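Putative uncharacterized protein gbs0355 (Streptococcus agalactiae, PDB 3OKZ) is of unknown function but belongs to the LytR/CpsA/Psr family, whose members probably attach glycopolymers to the cell wall of Gram-positive bacteria. Local coordinates at residues Pro19-Leu24 against Asn108-Met113. Residues are numbered along the deposited sequence; the frame is centred on the assembly and turned at random.
Sequences PFSILL and NVDYFM
Strands 20-24 and 111-113 pair in parallel inside the mixed beta sheet of this LytR/CpsA/Psr-family domain. Ile22 lies across from Tyr111, Leu23 from Phe112 and Leu24 from Met113, which is a selenomethionine. Ser21 O takes the N-H of Tyr111, with Tyr111 N at 2.8 Å. Leu23 N gives its hydrogen to Tyr111 O. Leu23 O in turn accepts from Met113 N at 2.7 Å. The bond from Leu23 N to Tyr111 O is the longest of the three.

Before the pairing starts, Asp110 stands in for a backbone partner. Asp110 OD1 accepts the N-H of Ser21, with Ser21 N at 3.1 Å, on the anti side of the carboxylate. Its OD2 is held by Ser11, outside the pair, so both oxygens have partners. Ser21 OG sits between its own backbone N and carbonyl carbon (chi1 69°). There it receives a weak bond from Asp110 N, and a water links it to Asn108 O.

On the face with Ile22, the Tyr111 ring makes an offset edge-to-face stack, its edge toward the face of the Phe20 ring, with planes at 90° and centroids 5.3 Å apart. Tyr111 CD1 comes to 3.5 Å from Phe20 CD1. The extended Ile22 chain reaches along the sheet until Ile22 CD1 meets Met113 CB at 3.6 Å. Leu24 and Met113 lie side by side, Leu24 CD2 against Met113 SE at 3.9 Å. On the other face, Leu23 CB packs on Val109 CG1 at 4.0 Å.

Helix 93-105 covers the face with Leu23 and Phe112, with Leu98 against Leu23 and Val109, and Ala94 against Phe112. Tyr234 makes a further edge-to-face ring contact with Phe20. Within the sheet, strand 41-51 runs antiparallel beside 20-28, and strand 217-219 flanks 111-116 on its other side.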
ATOM      1  N   PRO A  19       0.863   8.800 -17.472  1.00 33.67           N
ATOM      2  CA  PRO A  19       1.128   8.636 -16.036  1.00 32.70           C
ATOM      3  C   PRO A  19      -0.035   7.908 -15.373  1.00 24.75           C
ATOM      4  O   PRO A  19      -1.192   8.108 -15.749  1.00 18.16           O
ATOM      5  CB  PRO A  19       1.245  10.071 -15.543  1.00 35.68           C
ATOM      6  CG  PRO A  19       1.806  10.777 -16.713  1.00 30.22           C
ATOM      7  CD  PRO A  19       1.012  10.212 -17.858  1.00 28.54           C
ATOM      8  N   PHE A  20       0.242   7.068 -14.385  1.00  7.56           N
ATOM      9  CA  PHE A  20      -0.869   6.375 -13.773  1.00  8.94           C
ATOM     10  C   PHE A  20      -0.711   6.096 -12.292  1.00 18.75           C
ATOM     11  O   PHE A  20       0.366   6.273 -11.725  1.00 21.31           O
ATOM     12  CB  PHE A  20      -1.138   5.086 -14.532  1.00  7.28           C
ATOM     13  CG  PHE A  20      -0.060   4.054 -14.372  1.00 19.00           C
ATOM     14  CD1 PHE A  20      -0.156   3.076 -13.382  1.00 18.10           C
ATOM     15  CD2 PHE A  20       1.050   4.048 -15.219  1.00 17.49           C
ATOM     16  CE1 PHE A  20       0.838   2.105 -13.243  1.00 22.32           C
ATOM     17  CE2 PHE A  20       2.049   3.075 -15.084  1.00 17.74           C
ATOM     18  CZ  PHE A  20       1.943   2.105 -14.098  1.00 16.90           C
ATOM     19  N   SER A  21      -1.819   5.682 -11.677  1.00 19.31           N
ATOM     20  CA  SER A  21      -1.855   5.359 -10.259  1.00  9.24           C
ATOM     21  C   SER A  21      -2.289   3.928 -10.082  1.00 18.18           C
ATOM     22  O   SER A  21      -3.216   3.456 -10.739  1.00 23.48           O
ATOM     23  CB  SER A  21      -2.828   6.268  -9.505  1.00 10.13           C
ATOM     24  OG  SER A  21      -4.185   6.016  -9.847  1.00 15.06           O
ATOM     25  N   ILE A  22      -1.590   3.235  -9.199  1.00 23.63           N
ATOM     26  CA  ILE A  22      -1.917   1.859  -8.905  1.00 19.54           C
ATOM     27  C   ILE A  22      -1.940   1.704  -7.391  1.00 13.94           C
ATOM     28  O   ILE A  22      -1.063   2.205  -6.681  1.00 14.48           O
ATOM     29  CB  ILE A  22      -0.881   0.897  -9.517  1.00 14.35           C
ATOM     30  CG1 ILE A  22      -1.234  -0.550  -9.165  1.00 14.49           C
ATOM     31  CG2 ILE A  22       0.506   1.264  -9.037  1.00 19.57           C
ATOM     32  CD1 ILE A  22      -0.268  -1.592  -9.738  1.00 10.29           C
ATOM     33  N   LEU A  23      -2.981   1.050  -6.903  1.00 21.13           N
ATOM     34  CA  LEU A  23      -3.116   0.801  -5.485  1.00 17.42           C
ATOM     35  C   LEU A  23      -2.418  -0.513  -5.259  1.00 23.35           C
ATOM     36  O   LEU A  23      -2.884  -1.564  -5.715  1.00 28.74           O
ATOM     37  CB  LEU A  23      -4.577   0.663  -5.091  1.00 13.14           C
ATOM     38  CG  LEU A  23      -4.774   0.361  -3.605  1.00  7.13           C
ATOM     39  CD1 LEU A  23      -4.105   1.450  -2.791  1.00 10.26           C
ATOM     40  CD2 LEU A  23      -6.252   0.298  -3.279  1.00  8.96           C
ATOM     41  N   LEU A  24      -1.289  -0.447  -4.571  1.00 17.01           N
ATOM     42  CA  LEU A  24      -0.510  -1.629  -4.276  1.00 18.92           C
ATOM     43  C   LEU A  24      -0.903  -2.126  -2.881  1.00 12.22           C
ATOM     44  O   LEU A  24      -0.902  -1.365  -1.912  1.00 13.77           O
ATOM     45  CB  LEU A  24       0.984  -1.269  -4.371  1.00 19.09           C
ATOM     46  CG  LEU A  24       2.082  -2.332  -4.299  1.00 28.98           C
ATOM     47  CD1 LEU A  24       2.370  -2.692  -2.849  1.00 36.59           C
ATOM     48  CD2 LEU A  24       1.669  -3.565  -5.107  1.00 39.97           C
ATOM     49  N   ASN A 108      -9.509   8.844  -9.155  1.00 20.98           N
ATOM     50  CA  ASN A 108      -9.770   7.528  -9.711  1.00  3.87           C
ATOM     51  C   ASN A 108      -8.421   6.831  -9.818  1.00  7.20           C
ATOM     52  O   ASN A 108      -7.464   7.344 -10.418  1.00 12.91           O
ATOM     53  CB  ASN A 108     -10.458   7.649 -11.077  1.00 13.96           C
ATOM     54  CG  ASN A 108     -11.950   8.017 -10.951  1.00 48.68           C
ATOM     55  OD1 ASN A 108     -12.665   8.139 -11.951  1.00 58.67           O
ATOM     56  ND2 ASN A 108     -12.416   8.189  -9.713  1.00 53.23           N
ATOM     57  N   VAL A 109      -8.341   5.669  -9.196  1.00 10.00           N
ATOM     58  CA  VAL A 109      -7.108   4.885  -9.174  1.00 24.37           C
ATOM     59  C   VAL A 109      -6.982   3.952 -10.382  1.00 19.00           C
ATOM     60  O   VAL A 109      -7.545   2.863 -10.392  1.00 21.77           O
ATOM     61  CB  VAL A 109      -7.041   4.039  -7.879  1.00 30.43           C
ATOM     62  CG1 VAL A 109      -5.720   3.306  -7.799  1.00  0.01           C
ATOM     63  CG2 VAL A 109      -7.239   4.928  -6.674  1.00 21.67           C
ATOM     64  N   ASP A 110      -6.228   4.380 -11.382  1.00 25.04           N
ATOM     65  CA  ASP A 110      -6.010   3.605 -12.602  1.00 26.06           C
ATOM     66  C   ASP A 110      -5.988   2.080 -12.449  1.00 24.56           C
ATOM     67  O   ASP A 110      -6.835   1.371 -12.998  1.00 20.62           O
ATOM     68  CB  ASP A 110      -4.707   4.073 -13.253  1.00 15.39           C
ATOM     69  CG  ASP A 110      -4.846   5.421 -13.915  1.00 27.71           C
ATOM     70  OD1 ASP A 110      -3.854   6.170 -13.970  1.00 32.87           O
ATOM     71  OD2 ASP A 110      -5.954   5.728 -14.392  1.00 40.74           O
ATOM     72  N   TYR A 111      -5.016   1.572 -11.706  1.00 22.46           N
ATOM     73  CA  TYR A 111      -4.908   0.133 -11.533  1.00 19.47           C
ATOM     74  C   TYR A 111      -4.948  -0.315 -10.081  1.00 26.77           C
ATOM     75  O   TYR A 111      -5.259   0.459  -9.181  1.00 22.09           O
ATOM     76  CB  TYR A 111      -3.633  -0.377 -12.219  1.00 13.82           C
ATOM     77  CG  TYR A 111      -3.581   0.019 -13.670  1.00  9.38           C
ATOM     78  CD1 TYR A 111      -2.987   1.213 -14.067  1.00  1.36           C
ATOM     79  CD2 TYR A 111      -4.228  -0.751 -14.639  1.00 23.33           C
ATOM     80  CE1 TYR A 111      -3.046   1.639 -15.395  1.00 13.91           C
ATOM     81  CE2 TYR A 111      -4.296  -0.333 -15.968  1.00 18.29           C
ATOM     82  CZ  TYR A 111      -3.709   0.863 -16.338  1.00 26.90           C
ATOM     83  OH  TYR A 111      -3.833   1.300 -17.638  1.00 38.12           O
ATOM     84  N   PHE A 112      -4.626  -1.578  -9.862  1.00 30.15           N
ATOM     85  CA  PHE A 112      -4.664  -2.143  -8.534  1.00 26.50           C
ATOM     86  C   PHE A 112      -3.900  -3.456  -8.526  1.00 28.80           C
ATOM     87  O   PHE A 112      -4.034  -4.284  -9.431  1.00 27.01           O
ATOM     88  CB  PHE A 112      -6.126  -2.384  -8.152  1.00 21.88           C
ATOM     89  CG  PHE A 112      -6.327  -3.499  -7.184  1.00 26.25           C
ATOM     90  CD1 PHE A 112      -6.253  -3.270  -5.808  1.00 38.78           C
ATOM     91  CD2 PHE A 112      -6.569  -4.792  -7.647  1.00 33.24           C
ATOM     92  CE1 PHE A 112      -6.414  -4.311  -4.897  1.00 44.17           C
ATOM     93  CE2 PHE A 112      -6.732  -5.848  -6.748  1.00 44.17           C
ATOM     94  CZ  PHE A 112      -6.652  -5.604  -5.366  1.00 55.61           C
HETATM   95  N   MSE A 113      -3.091  -3.647  -7.497  1.00 26.51           N
HETATM   96  CA  MSE A 113      -2.336  -4.878  -7.397  1.00 18.93           C
HETATM   97  C   MSE A 113      -2.319  -5.390  -5.967  1.00 13.51           C
HETATM   98  O   MSE A 113      -2.122  -4.630  -5.005  1.00 16.11           O
HETATM   99  CB  MSE A 113      -0.910  -4.663  -7.888  1.00 29.22           C
HETATM  100  CG  MSE A 113      -0.045  -5.902  -7.778  1.00 35.64           C
HETATM  101 SE   MSE A 113       1.745  -5.639  -8.410  1.00 61.51          SE
HETATM  102  CE  MSE A 113       1.531  -6.241 -10.216  1.00  0.01           C
TER
HETATM  103  O   HOH W   1      -5.226   7.768 -11.938  1.00 46.46           O